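Sulfur oxygenase/reductase (Halothiobacillus neapolitanus, PDB 6QPA) probably catalyses the oxygen-dependent oxidation and reduction of elemental sulfur at a non-haem iron site, within an assembly of 24 copies of the chain. Local coordinates at residues G52-A57 / Q267-V272; T80-V85 / E89-D94; A174-A179 / T251-H256. One frame throughout, in Å; residues are numbered along the deposited sequence.

Contact 1 of 3, residues G52-A57 / Q267-V272; sequences GIHPMA and QGLGHV
The side chains of His54 and Leu269 pass alongside one another, running in opposing senses, so that the meeting is flank against flank. The imidazole carbon CD2 of His54 does most of the touching: it lies 3.7 Å from the CD1 methyl of Leu269 and 3.8 Å from CB of the same leucine. The methyl approaches the ring obliquely. With CG of His54 anti to the backbone N (chi1 -160°), the imidazole is carried across to the helical segment, and its NE2 comes near the start of Gly270, where the backbone N at 4.2 Å is too distant to bond.

The ring is nevertheless firmly placed, an instance of a polar group made fit for apolar packing by bonds made elsewhere. On its own side of the contact, ND1 of His54 accepts the backbone N-H of Met56 at 2.8 Å, the donor lying only 3° out of the ring plane. NE2 of His54 is hydrogen-bonded to the carbonyl O of His266, just before the helical segment. Engaged at both nitrogens, the imidazole is probably held against flipping, which leaves CD2, beside NE2, as the ring atom packed against Leu269.

Gln267 turns instead to Ser156 and Glu304 of a neighbouring subunit. Strand 290-305 backs both partners: Tyr296 touches His54 and Leu269, while Phe298 adds to the histidine. Helix 262-269 is thereby joined to the end of strand 42-53.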
ATOM      1  N   GLY A  52     -12.689 -37.675 -18.587  1.00 27.63           N
ATOM      2  CA  GLY A  52     -11.304 -37.913 -18.953  1.00 29.08           C
ATOM      3  C   GLY A  52     -11.192 -39.132 -19.854  1.00 35.80           C
ATOM      4  O   GLY A  52     -12.166 -39.538 -20.495  1.00 30.87           O
ATOM      5  N   ILE A  53      -9.986 -39.704 -19.895  1.00 28.58           N
ATOM      6  CA  ILE A  53      -9.704 -40.895 -20.694  1.00 29.79           C
ATOM      7  C   ILE A  53      -8.768 -41.797 -19.902  1.00 32.53           C
ATOM      8  O   ILE A  53      -8.229 -41.419 -18.857  1.00 30.57           O
ATOM      9  CB  ILE A  53      -9.048 -40.579 -22.055  1.00 26.51           C
ATOM     10  CG1 ILE A  53      -7.614 -40.059 -21.826  1.00 32.35           C
ATOM     11  CG2 ILE A  53      -9.895 -39.636 -22.909  1.00 25.70           C
ATOM     12  CD1 ILE A  53      -6.744 -40.029 -23.085  1.00 28.93           C
ATOM     13  N   HIS A  54      -8.580 -43.012 -20.416  1.00 28.42           N
ATOM     14  CA  HIS A  54      -7.507 -43.858 -19.922  1.00 32.01           C
ATOM     15  C   HIS A  54      -6.256 -43.613 -20.761  1.00 26.34           C
ATOM     16  O   HIS A  54      -6.274 -43.873 -21.964  1.00 33.99           O
ATOM     17  CB  HIS A  54      -7.881 -45.329 -19.967  1.00 34.88           C
ATOM     18  CG  HIS A  54      -7.036 -46.172 -19.056  1.00 45.59           C
ATOM     19  ND1 HIS A  54      -5.673 -46.301 -19.215  1.00 42.70           N
ATOM     20  CD2 HIS A  54      -7.353 -46.886 -17.946  1.00 45.62           C
ATOM     21  CE1 HIS A  54      -5.190 -47.070 -18.253  1.00 49.34           C
ATOM     22  NE2 HIS A  54      -6.188 -47.436 -17.468  1.00 44.96           N
ATOM     23  N   PRO A  55      -5.171 -43.101 -20.180  1.00 35.85           N
ATOM     24  CA  PRO A  55      -3.951 -42.847 -20.967  1.00 39.13           C
ATOM     25  C   PRO A  55      -3.238 -44.118 -21.431  1.00 42.13           C
ATOM     26  O   PRO A  55      -2.327 -44.016 -22.266  1.00 38.32           O
ATOM     27  CB  PRO A  55      -3.062 -42.049 -19.996  1.00 33.14           C
ATOM     28  CG  PRO A  55      -3.959 -41.646 -18.874  1.00 31.35           C
ATOM     29  CD  PRO A  55      -5.018 -42.691 -18.776  1.00 30.51           C
ATOM     30  N   MET A  56      -3.611 -45.284 -20.898  1.00 34.19           N
ATOM     31  CA  MET A  56      -3.089 -46.591 -21.304  1.00 42.85           C
ATOM     32  C   MET A  56      -1.559 -46.608 -21.297  1.00 36.71           C
ATOM     33  O   MET A  56      -0.904 -46.937 -22.288  1.00 38.56           O
ATOM     34  CB  MET A  56      -3.653 -47.013 -22.670  1.00 38.17           C
ATOM     35  CG  MET A  56      -5.030 -47.652 -22.543  1.00 55.19           C
ATOM     36  SD  MET A  56      -5.823 -48.078 -24.111  1.00 72.26           S
ATOM     37  CE  MET A  56      -4.625 -49.224 -24.810  1.00 69.27           C
ATOM     38  N   ALA A  57      -1.005 -46.249 -20.132  1.00 32.71           N
ATOM     39  CA  ALA A  57       0.422 -46.346 -19.874  1.00 37.16           C
ATOM     40  C   ALA A  57       1.220 -45.507 -20.870  1.00 43.87           C
ATOM     41  O   ALA A  57       2.314 -45.885 -21.302  1.00 44.16           O
ATOM     42  CB  ALA A  57       0.880 -47.813 -19.874  1.00 33.02           C
ATOM     43  N   GLN A 267      -6.979 -48.275 -12.488  1.00 27.98           N
ATOM     44  CA  GLN A 267      -6.241 -49.445 -12.046  1.00 32.85           C
ATOM     45  C   GLN A 267      -6.888 -50.723 -12.576  1.00 37.25           C
ATOM     46  O   GLN A 267      -6.196 -51.683 -12.938  1.00 30.95           O
ATOM     47  CB  GLN A 267      -6.183 -49.440 -10.514  1.00 33.85           C
ATOM     48  CG  GLN A 267      -5.294 -50.503  -9.889  1.00 58.79           C
ATOM     49  CD  GLN A 267      -4.731 -50.093  -8.520  1.00 63.62           C
ATOM     50  OE1 GLN A 267      -3.747 -50.662  -8.054  1.00 58.04           O
ATOM     51  NE2 GLN A 267      -5.370 -49.114  -7.872  1.00 63.18           N
ATOM     52  N   GLY A 268      -8.218 -50.740 -12.657  1.00 31.03           N
ATOM     53  CA  GLY A 268      -8.898 -51.950 -13.068  1.00 32.49           C
ATOM     54  C   GLY A 268      -8.641 -52.287 -14.520  1.00 38.92           C
ATOM     55  O   GLY A 268      -8.226 -53.404 -14.843  1.00 41.06           O
ATOM     56  N   LEU A 269      -8.827 -51.306 -15.410  1.00 36.48           N
ATOM     57  CA  LEU A 269      -8.568 -51.548 -16.829  1.00 36.53           C
ATOM     58  C   LEU A 269      -7.123 -51.961 -17.068  1.00 32.30           C
ATOM     59  O   LEU A 269      -6.857 -52.784 -17.947  1.00 33.18           O
ATOM     60  CB  LEU A 269      -8.909 -50.295 -17.649  1.00 26.71           C
ATOM     61  CG  LEU A 269     -10.393 -49.961 -17.871  1.00 38.43           C
ATOM     62  CD1 LEU A 269     -10.572 -48.558 -18.424  1.00 41.93           C
ATOM     63  CD2 LEU A 269     -10.997 -50.931 -18.856  1.00 38.66           C
ATOM     64  N   GLY A 270      -6.187 -51.449 -16.259  1.00 32.67           N
ATOM     65  CA  GLY A 270      -4.778 -51.779 -16.415  1.00 29.47           C
ATOM     66  C   GLY A 270      -4.449 -53.249 -16.194  1.00 33.27           C
ATOM     67  O   GLY A 270      -3.377 -53.699 -16.610  1.00 30.49           O
ATOM     68  N   HIS A 271      -5.350 -54.009 -15.558  1.00 33.12           N
ATOM     69  CA  HIS A 271      -5.093 -55.426 -15.329  1.00 30.46           C
ATOM     70  C   HIS A 271      -4.952 -56.203 -16.635  1.00 33.11           C
ATOM     71  O   HIS A 271      -4.297 -57.249 -16.639  1.00 37.20           O
ATOM     72  CB  HIS A 271      -6.213 -56.065 -14.490  1.00 28.55           C
ATOM     73  CG  HIS A 271      -6.056 -55.903 -13.005  1.00 32.18           C
ATOM     74  ND1 HIS A 271      -6.040 -54.676 -12.376  1.00 38.13           N
ATOM     75  CD2 HIS A 271      -5.935 -56.827 -12.020  1.00 38.44           C
ATOM     76  CE1 HIS A 271      -5.896 -54.849 -11.072  1.00 38.74           C
ATOM     77  NE2 HIS A 271      -5.829 -56.147 -10.828  1.00 40.04           N
ATOM     78  N   VAL A 272      -5.531 -55.731 -17.748  1.00 35.36           N
ATOM     79  CA  VAL A 272      -5.322 -56.456 -19.003  1.00 36.18           C
ATOM     80  C   VAL A 272      -3.880 -56.372 -19.452  1.00 38.38           C
ATOM     81  O   VAL A 272      -3.484 -57.093 -20.363  1.00 38.22           O
ATOM     82  CB  VAL A 272      -6.219 -56.001 -20.174  1.00 30.15           C
ATOM     83  CG1 VAL A 272      -7.685 -56.114 -19.802  1.00 34.95           C
ATOM     84  CG2 VAL A 272      -5.867 -54.575 -20.660  1.00 25.24           C
TER

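Contact 2 of 3, residues T80-V85 / E89-D94; sequences TVWKDV and EEMHHD
Trp82 lies nearly perpendicular to Met91, the outer carbons of the indole resting obliquely against the bent thioether chain. CH2 of Trp82 is the point of contact, lying 3.8 Å from the CE methyl of Met91 and equally near its CB. Bends at both chi2 and chi3 (-78° and -54°) fold the methionine back, and this brings the same CE over one face of the neighbouring His92 ring, 4.0 Å above its plane and offset toward the rim. Met91 thus lies between a strand tryptophan and a metal ligand: His92 binds the ferric ion through NE2, together with His88 and Glu116, in a facial triad of two histidines and one carboxylate.

The indole is itself fixed. Its NE1 donates to OG1 of Thr80, two residues back on the strand, at 2.8 Å, close to the ring plane, which pins the rotation of a group that also meets the ring of His88.

Val85 contributes through both its backbone and its side chain. Its carbonyl O receives the N-H of Glu89 at 3.0 Å in a nearly straight bond (171°), the first-turn bond of the helix. The two side chains point the same way, with Val85 CG1 4.0 Å from Glu89 CG. The glutamate's carboxylate is engaged elsewhere, OE2 meeting the hydroxyls of Tyr118 and Ser205. Asp84 provides the N-cap, its OD1 also bonding Ser87 OG.

Around this junction, strand 74-82 lies between strands 7-15 and 42-53 of the sheet. Val85 packs on Ile7 of the former, and Ile99 of helix 96-101 touches both Met91 and His92.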
ATOM      1  N   THR A  80     -30.571 -43.619 -24.582  1.00 28.60           N
ATOM      2  CA  THR A  80     -31.994 -43.866 -24.410  1.00 28.66           C
ATOM      3  C   THR A  80     -32.255 -45.310 -24.791  1.00 33.59           C
ATOM      4  O   THR A  80     -31.689 -45.812 -25.762  1.00 30.34           O
ATOM      5  CB  THR A  80     -32.891 -42.913 -25.227  1.00 31.76           C
ATOM      6  OG1 THR A  80     -32.522 -42.968 -26.600  1.00 28.26           O
ATOM      7  CG2 THR A  80     -32.753 -41.458 -24.699  1.00 36.86           C
ATOM      8  N   VAL A  81     -33.046 -45.984 -23.973  1.00 28.52           N
ATOM      9  CA  VAL A  81     -33.229 -47.429 -24.043  1.00 31.93           C
ATOM     10  C   VAL A  81     -34.671 -47.721 -24.451  1.00 28.22           C
ATOM     11  O   VAL A  81     -35.614 -47.131 -23.902  1.00 30.64           O
ATOM     12  CB  VAL A  81     -32.853 -48.067 -22.693  1.00 34.36           C
ATOM     13  CG1 VAL A  81     -32.876 -49.592 -22.780  1.00 30.65           C
ATOM     14  CG2 VAL A  81     -31.446 -47.534 -22.270  1.00 28.68           C
ATOM     15  N   TRP A  82     -34.840 -48.628 -25.415  1.00 30.36           N
ATOM     16  CA  TRP A  82     -36.087 -48.783 -26.153  1.00 33.31           C
ATOM     17  C   TRP A  82     -36.435 -50.252 -26.324  1.00 35.78           C
ATOM     18  O   TRP A  82     -35.550 -51.105 -26.452  1.00 30.42           O
ATOM     19  CB  TRP A  82     -35.989 -48.145 -27.555  1.00 31.50           C
ATOM     20  CG  TRP A  82     -35.688 -46.708 -27.467  1.00 33.70           C
ATOM     21  CD1 TRP A  82     -34.447 -46.117 -27.469  1.00 32.53           C
ATOM     22  CD2 TRP A  82     -36.634 -45.663 -27.282  1.00 33.13           C
ATOM     23  NE1 TRP A  82     -34.580 -44.758 -27.334  1.00 27.90           N
ATOM     24  CE2 TRP A  82     -35.911 -44.453 -27.204  1.00 36.86           C
ATOM     25  CE3 TRP A  82     -38.033 -45.625 -27.191  1.00 39.54           C
ATOM     26  CZ2 TRP A  82     -36.544 -43.213 -27.036  1.00 30.68           C
ATOM     27  CZ3 TRP A  82     -38.662 -44.389 -27.032  1.00 35.55           C
ATOM     28  CH2 TRP A  82     -37.917 -43.205 -26.965  1.00 31.14           C
ATOM     29  N   LYS A  83     -37.740 -50.526 -26.390  1.00 37.66           N
ATOM     30  CA  LYS A  83     -38.186 -51.870 -26.738  1.00 41.66           C
ATOM     31  C   LYS A  83     -37.694 -52.265 -28.121  1.00 37.80           C
ATOM     32  O   LYS A  83     -37.377 -53.435 -28.356  1.00 40.45           O
ATOM     33  CB  LYS A  83     -39.711 -51.966 -26.682  1.00 38.14           C
ATOM     34  CG  LYS A  83     -40.298 -51.835 -25.292  1.00 44.32           C
ATOM     35  CD  LYS A  83     -41.823 -51.974 -25.313  1.00 44.11           C
ATOM     36  CE  LYS A  83     -42.427 -51.808 -23.916  1.00 50.39           C
ATOM     37  NZ  LYS A  83     -43.929 -51.812 -23.970  1.00 58.98           N
ATOM     38  N   ASP A  84     -37.616 -51.303 -29.045  1.00 35.19           N
ATOM     39  CA  ASP A  84     -37.196 -51.573 -30.410  1.00 30.89           C
ATOM     40  C   ASP A  84     -36.855 -50.263 -31.093  1.00 37.53           C
ATOM     41  O   ASP A  84     -37.139 -49.177 -30.577  1.00 38.03           O
ATOM     42  CB  ASP A  84     -38.279 -52.324 -31.191  1.00 31.02           C
ATOM     43  CG  ASP A  84     -39.653 -51.709 -31.014  1.00 40.24           C
ATOM     44  OD1 ASP A  84     -39.805 -50.473 -31.141  1.00 39.31           O
ATOM     45  OD2 ASP A  84     -40.586 -52.466 -30.709  1.00 44.19           O
ATOM     46  N   VAL A  85     -36.272 -50.385 -32.290  1.00 36.73           N
ATOM     47  CA  VAL A  85     -35.913 -49.211 -33.075  1.00 30.35           C
ATOM     48  C   VAL A  85     -37.151 -48.384 -33.384  1.00 30.70           C
ATOM     49  O   VAL A  85     -37.141 -47.157 -33.249  1.00 30.80           O
ATOM     50  CB  VAL A  85     -35.190 -49.648 -34.363  1.00 39.28           C
ATOM     51  CG1 VAL A  85     -35.128 -48.505 -35.380  1.00 35.91           C
ATOM     52  CG2 VAL A  85     -33.799 -50.143 -34.039  1.00 34.10           C
ATOM     53  N   GLU A  89     -37.840 -44.228 -33.169  1.00 35.53           N
ATOM     54  CA  GLU A  89     -38.133 -43.427 -34.353  1.00 31.77           C
ATOM     55  C   GLU A  89     -39.514 -42.800 -34.269  1.00 42.07           C
ATOM     56  O   GLU A  89     -39.723 -41.669 -34.719  1.00 31.72           O
ATOM     57  CB  GLU A  89     -38.018 -44.291 -35.611  1.00 30.94           C
ATOM     58  CG  GLU A  89     -36.595 -44.769 -35.919  1.00 30.48           C
ATOM     59  CD  GLU A  89     -35.665 -43.632 -36.307  1.00 33.03           C
ATOM     60  OE1 GLU A  89     -36.124 -42.673 -36.980  1.00 34.79           O
ATOM     61  OE2 GLU A  89     -34.475 -43.673 -35.931  1.00 35.17           O
ATOM     62  N   GLU A  90     -40.476 -43.529 -33.709  1.00 31.92           N
ATOM     63  CA  GLU A  90     -41.820 -42.993 -33.599  1.00 32.36           C
ATOM     64  C   GLU A  90     -41.877 -41.851 -32.593  1.00 40.26           C
ATOM     65  O   GLU A  90     -42.512 -40.819 -32.847  1.00 34.99           O
ATOM     66  CB  GLU A  90     -42.778 -44.109 -33.210  1.00 32.60           C
ATOM     67  CG  GLU A  90     -44.202 -43.674 -33.181  1.00 43.24           C
ATOM     68  CD  GLU A  90     -45.134 -44.843 -32.978  1.00 49.56           C
ATOM     69  OE1 GLU A  90     -45.041 -45.493 -31.911  1.00 45.76           O
ATOM     70  OE2 GLU A  90     -45.930 -45.133 -33.903  1.00 49.17           O
ATOM     71  N   MET A  91     -41.211 -42.012 -31.451  1.00 41.82           N
ATOM     72  CA  MET A  91     -41.152 -40.928 -30.481  1.00 32.78           C
ATOM     73  C   MET A  91     -40.569 -39.669 -31.114  1.00 38.15           C
ATOM     74  O   MET A  91     -41.137 -38.580 -30.980  1.00 38.87           O
ATOM     75  CB  MET A  91     -40.344 -41.367 -29.258  1.00 34.40           C
ATOM     76  CG  MET A  91     -40.312 -40.348 -28.106  1.00 43.30           C
ATOM     77  SD  MET A  91     -39.149 -38.970 -28.374  1.00 53.22           S
ATOM     78  CE  MET A  91     -37.603 -39.854 -28.702  1.00 44.11           C
ATOM     79  N   HIS A  92     -39.436 -39.800 -31.823  1.00 32.20           N
ATOM     80  CA  HIS A  92     -38.851 -38.645 -32.507  1.00 35.58           C
ATOM     81  C   HIS A  92     -39.821 -38.032 -33.512  1.00 38.40           C
ATOM     82  O   HIS A  92     -39.881 -36.809 -33.662  1.00 37.15           O
ATOM     83  CB  HIS A  92     -37.564 -39.032 -33.237  1.00 31.56           C
ATOM     84  CG  HIS A  92     -36.319 -38.805 -32.444  1.00 47.59           C
ATOM     85  ND1 HIS A  92     -35.896 -37.548 -32.074  1.00 51.98           N
ATOM     86  CD2 HIS A  92     -35.380 -39.669 -31.989  1.00 52.19           C
ATOM     87  CE1 HIS A  92     -34.763 -37.648 -31.400  1.00 57.70           C
ATOM     88  NE2 HIS A  92     -34.428 -38.925 -31.334  1.00 57.69           N
ATOM     89  N   HIS A  93     -40.569 -38.865 -34.228  1.00 32.26           N
ATOM     90  CA  HIS A  93     -41.538 -38.345 -35.178  1.00 34.84           C
ATOM     91  C   HIS A  93     -42.676 -37.631 -34.465  1.00 34.81           C
ATOM     92  O   HIS A  93     -43.030 -36.501 -34.816  1.00 36.75           O
ATOM     93  CB  HIS A  93     -42.078 -39.479 -36.055  1.00 34.59           C
ATOM     94  CG  HIS A  93     -43.254 -39.067 -36.877  1.00 44.82           C
ATOM     95  ND1 HIS A  93     -43.130 -38.490 -38.125  1.00 44.79           N
ATOM     96  CD2 HIS A  93     -44.581 -39.113 -36.612  1.00 42.11           C
ATOM     97  CE1 HIS A  93     -44.329 -38.210 -38.594  1.00 38.95           C
ATOM     98  NE2 HIS A  93     -45.225 -38.572 -37.696  1.00 43.46           N
ATOM     99  N   ASP A  94     -43.264 -38.281 -33.458  1.00 33.81           N
ATOM    100  CA  ASP A  94     -44.432 -37.733 -32.787  1.00 36.97           C
ATOM    101  C   ASP A  94     -44.116 -36.460 -32.012  1.00 42.59           C
ATOM    102  O   ASP A  94     -45.019 -35.657 -31.774  1.00 47.38           O
ATOM    103  CB  ASP A  94     -45.047 -38.779 -31.847  1.00 38.83           C
ATOM    104  CG  ASP A  94     -45.672 -39.970 -32.592  1.00 43.17           C
ATOM    105  OD1 ASP A  94     -45.801 -39.935 -33.832  1.00 44.73           O
ATOM    106  OD2 ASP A  94     -46.047 -40.952 -31.917  1.00 49.22           O
TER

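Contact 3 of 3, residues A174-A179 / T251-H256; sequences AFEQGA and TQYLVH
The phenol OH of Tyr253 donates to OE2 of Glu176 across a modelled distance of 2.4 Å, shorter than a hydrogen bond is expected to be, so the length is best treated as doubtful. OE2 sits at the edge of the tyrosine ring, in its plane, while the carboxylate is turned 70° against that ring. Glu176 gets there with its chain extended beyond CG, roughly perpendicular to Tyr253.

One face of the same ring is taken by Phe175, whose CD2 stands 3.7 Å above its centre. The two rings are neither stacked nor edge-to-face: their planes meet at 43°, and CE2 of Phe175 approaches CG of Tyr253 to 3.4 Å. Phe175 holds its CG anti to the backbone N (chi1 168°), which swings the ring off helix 172-189 toward the strand, where CG2 of Val255 lies 4.2 Å from CZ of Phe175, at the ring's edge.

Strand 251-259 lies between strands 159-167 and 193-204, which helix 172-189 links in a split beta-alpha-beta unit; the contact is therefore the packing of the crossover helix on the middle strand. A phenylalanine in place of Tyr253 would keep the ring face for Phe175 but would probably leave the Glu176 carboxylate without its hydroxyl donor and freer to turn.

One tyrosine thus serves two chemistries, its face apolar and its rim polar.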
ATOM      1  N   ALA A 174     -15.731 -63.822 -32.689  1.00 33.49           N
ATOM      2  CA  ALA A 174     -14.560 -64.059 -31.849  1.00 37.22           C
ATOM      3  C   ALA A 174     -14.336 -62.905 -30.877  1.00 37.18           C
ATOM      4  O   ALA A 174     -13.987 -63.129 -29.711  1.00 32.99           O
ATOM      5  CB  ALA A 174     -13.317 -64.302 -32.716  1.00 30.32           C
ATOM      6  N   PHE A 175     -14.508 -61.665 -31.343  1.00 38.95           N
ATOM      7  CA  PHE A 175     -14.392 -60.514 -30.450  1.00 33.36           C
ATOM      8  C   PHE A 175     -15.409 -60.599 -29.322  1.00 33.61           C
ATOM      9  O   PHE A 175     -15.081 -60.370 -28.149  1.00 32.87           O
ATOM     10  CB  PHE A 175     -14.586 -59.199 -31.219  1.00 36.14           C
ATOM     11  CG  PHE A 175     -14.755 -58.005 -30.323  1.00 30.18           C
ATOM     12  CD1 PHE A 175     -13.643 -57.301 -29.859  1.00 30.71           C
ATOM     13  CD2 PHE A 175     -16.017 -57.616 -29.889  1.00 34.78           C
ATOM     14  CE1 PHE A 175     -13.790 -56.208 -28.994  1.00 32.15           C
ATOM     15  CE2 PHE A 175     -16.178 -56.532 -29.023  1.00 34.60           C
ATOM     16  CZ  PHE A 175     -15.076 -55.821 -28.580  1.00 33.91           C
ATOM     17  N   GLU A 176     -16.664 -60.904 -29.667  1.00 31.82           N
ATOM     18  CA  GLU A 176     -17.708 -60.967 -28.652  1.00 31.51           C
ATOM     19  C   GLU A 176     -17.362 -61.991 -27.582  1.00 39.16           C
ATOM     20  O   GLU A 176     -17.479 -61.712 -26.381  1.00 34.25           O
ATOM     21  CB  GLU A 176     -19.051 -61.291 -29.314  1.00 29.06           C
ATOM     22  CG  GLU A 176     -19.554 -60.149 -30.180  1.00 26.05           C
ATOM     23  CD  GLU A 176     -20.843 -60.453 -30.942  1.00 40.65           C
ATOM     24  OE1 GLU A 176     -21.439 -61.524 -30.702  1.00 38.77           O
ATOM     25  OE2 GLU A 176     -21.277 -59.599 -31.756  1.00 32.60           O
ATOM     26  N   GLN A 177     -16.875 -63.166 -28.005  1.00 36.84           N
ATOM     27  CA  GLN A 177     -16.488 -64.197 -27.049  1.00 36.77           C
ATOM     28  C   GLN A 177     -15.279 -63.767 -26.226  1.00 31.23           C
ATOM     29  O   GLN A 177     -15.237 -64.002 -25.015  1.00 34.66           O
ATOM     30  CB  GLN A 177     -16.199 -65.513 -27.784  1.00 32.26           C
ATOM     31  CG  GLN A 177     -17.438 -66.125 -28.397  1.00 64.15           C
ATOM     32  CD  GLN A 177     -17.127 -67.336 -29.276  1.00 80.94           C
ATOM     33  OE1 GLN A 177     -16.282 -67.273 -30.175  1.00 88.48           O
ATOM     34  NE2 GLN A 177     -17.809 -68.442 -29.014  1.00 82.02           N
ATOM     35  N   GLY A 178     -14.277 -63.164 -26.868  1.00 32.43           N
ATOM     36  CA  GLY A 178     -13.090 -62.744 -26.136  1.00 32.69           C
ATOM     37  C   GLY A 178     -13.365 -61.600 -25.176  1.00 33.80           C
ATOM     38  O   GLY A 178     -12.843 -61.575 -24.063  1.00 32.96           O
ATOM     39  N   ALA A 179     -14.163 -60.621 -25.609  1.00 36.22           N
ATOM     40  CA  ALA A 179     -14.541 -59.526 -24.720  1.00 36.07           C
ATOM     41  C   ALA A 179     -15.354 -60.042 -23.541  1.00 32.77           C
ATOM     42  O   ALA A 179     -15.136 -59.630 -22.392  1.00 31.60           O
ATOM     43  CB  ALA A 179     -15.340 -58.466 -25.489  1.00 30.45           C
ATOM     44  N   THR A 251     -17.125 -52.934 -38.026  1.00 37.47           N
ATOM     45  CA  THR A 251     -18.126 -52.934 -36.975  1.00 30.78           C
ATOM     46  C   THR A 251     -17.597 -52.293 -35.710  1.00 32.75           C
ATOM     47  O   THR A 251     -16.523 -52.660 -35.208  1.00 27.92           O
ATOM     48  CB  THR A 251     -18.559 -54.363 -36.673  1.00 33.96           C
ATOM     49  OG1 THR A 251     -19.016 -54.988 -37.880  1.00 36.30           O
ATOM     50  CG2 THR A 251     -19.648 -54.363 -35.626  1.00 30.39           C
ATOM     51  N   GLN A 252     -18.368 -51.354 -35.173  1.00 31.08           N
ATOM     52  CA  GLN A 252     -18.008 -50.725 -33.912  1.00 29.98           C
ATOM     53  C   GLN A 252     -18.651 -51.465 -32.757  1.00 31.59           C
ATOM     54  O   GLN A 252     -19.855 -51.742 -32.781  1.00 30.67           O
ATOM     55  CB  GLN A 252     -18.444 -49.261 -33.867  1.00 34.80           C
ATOM     56  CG  GLN A 252     -18.181 -48.627 -32.511  1.00 30.81           C
ATOM     57  CD  GLN A 252     -18.689 -47.214 -32.453  1.00 33.88           C
ATOM     58  OE1 GLN A 252     -19.871 -46.977 -32.659  1.00 30.93           O
ATOM     59  NE2 GLN A 252     -17.798 -46.264 -32.194  1.00 32.80           N
ATOM     60  N   TYR A 253     -17.852 -51.768 -31.741  1.00 30.52           N
ATOM     61  CA  TYR A 253     -18.356 -52.232 -30.458  1.00 29.77           C
ATOM     62  C   TYR A 253     -17.980 -51.230 -29.386  1.00 31.31           C
ATOM     63  O   TYR A 253     -16.825 -50.786 -29.333  1.00 30.27           O
ATOM     64  CB  TYR A 253     -17.781 -53.603 -30.090  1.00 29.84           C
ATOM     65  CG  TYR A 253     -18.339 -54.775 -30.886  1.00 25.33           C
ATOM     66  CD1 TYR A 253     -17.857 -55.080 -32.144  1.00 26.71           C
ATOM     67  CD2 TYR A 253     -19.321 -55.601 -30.343  1.00 26.43           C
ATOM     68  CE1 TYR A 253     -18.358 -56.171 -32.866  1.00 31.08           C
ATOM     69  CE2 TYR A 253     -19.829 -56.699 -31.049  1.00 28.61           C
ATOM     70  CZ  TYR A 253     -19.347 -56.975 -32.309  1.00 34.23           C
ATOM     71  OH  TYR A 253     -19.834 -58.071 -32.989  1.00 33.17           O
ATOM     72  N   LEU A 254     -18.942 -50.889 -28.529  1.00 29.72           N
ATOM     73  CA  LEU A 254     -18.687 -50.090 -27.336  1.00 24.24           C
ATOM     74  C   LEU A 254     -18.741 -51.002 -26.127  1.00 33.74           C
ATOM     75  O   LEU A 254     -19.762 -51.654 -25.884  1.00 33.24           O
ATOM     76  CB  LEU A 254     -19.706 -48.971 -27.181  1.00 22.87           C
ATOM     77  CG  LEU A 254     -19.644 -47.985 -28.329  1.00 25.94           C
ATOM     78  CD1 LEU A 254     -20.594 -46.813 -28.061  1.00 23.09           C
ATOM     79  CD2 LEU A 254     -18.209 -47.510 -28.463  1.00 21.96           C
ATOM     80  N   VAL A 255     -17.652 -51.037 -25.365  1.00 31.45           N
ATOM     81  CA  VAL A 255     -17.584 -51.850 -24.161  1.00 32.21           C
ATOM     82  C   VAL A 255     -17.836 -50.933 -22.967  1.00 26.71           C
ATOM     83  O   VAL A 255     -16.988 -50.114 -22.603  1.00 27.72           O
ATOM     84  CB  VAL A 255     -16.240 -52.580 -24.064  1.00 31.47           C
ATOM     85  CG1 VAL A 255     -16.126 -53.306 -22.717  1.00 28.28           C
ATOM     86  CG2 VAL A 255     -16.101 -53.564 -25.243  1.00 27.78           C
ATOM     87  N   HIS A 256     -18.998 -51.093 -22.340  1.00 30.53           N
ATOM     88  CA  HIS A 256     -19.456 -50.233 -21.249  1.00 29.08           C
ATOM     89  C   HIS A 256     -19.095 -50.910 -19.928  1.00 28.26           C
ATOM     90  O   HIS A 256     -19.530 -52.035 -19.678  1.00 29.81           O
ATOM     91  CB  HIS A 256     -20.963 -50.014 -21.401  1.00 24.19           C
ATOM     92  CG  HIS A 256     -21.643 -49.363 -20.232  1.00 30.71           C
ATOM     93  ND1 HIS A 256     -22.343 -48.183 -20.352  1.00 30.17           N
ATOM     94  CD2 HIS A 256     -21.827 -49.776 -18.955  1.00 30.52           C
ATOM     95  CE1 HIS A 256     -22.887 -47.871 -19.191  1.00 27.71           C
ATOM     96  NE2 HIS A 256     -22.597 -48.827 -18.328  1.00 33.59           N
TER

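All three contacts are buried, yet they differ in their surroundings. Contact 3, with its centre about 14 Å from that of the chain, pairs an apolar ring face with a polar rim, whereas contact 1, about 19 Å out and beside other subunits, joins its segments by van der Waals packing alone. Contact 2 combines a helix backbone bond with tryptophan-methionine packing next to an iron ligand, some 35 Å from contact 1 between centres and across the middle of the chain. All three reach the same curled antiparallel sheet. Strands 42-53 and 74-82, used by contacts 1 and 2, are neighbours in it, while strand 251-259 of contact 3 leads directly along the chain to helix 262-269 of contact 1.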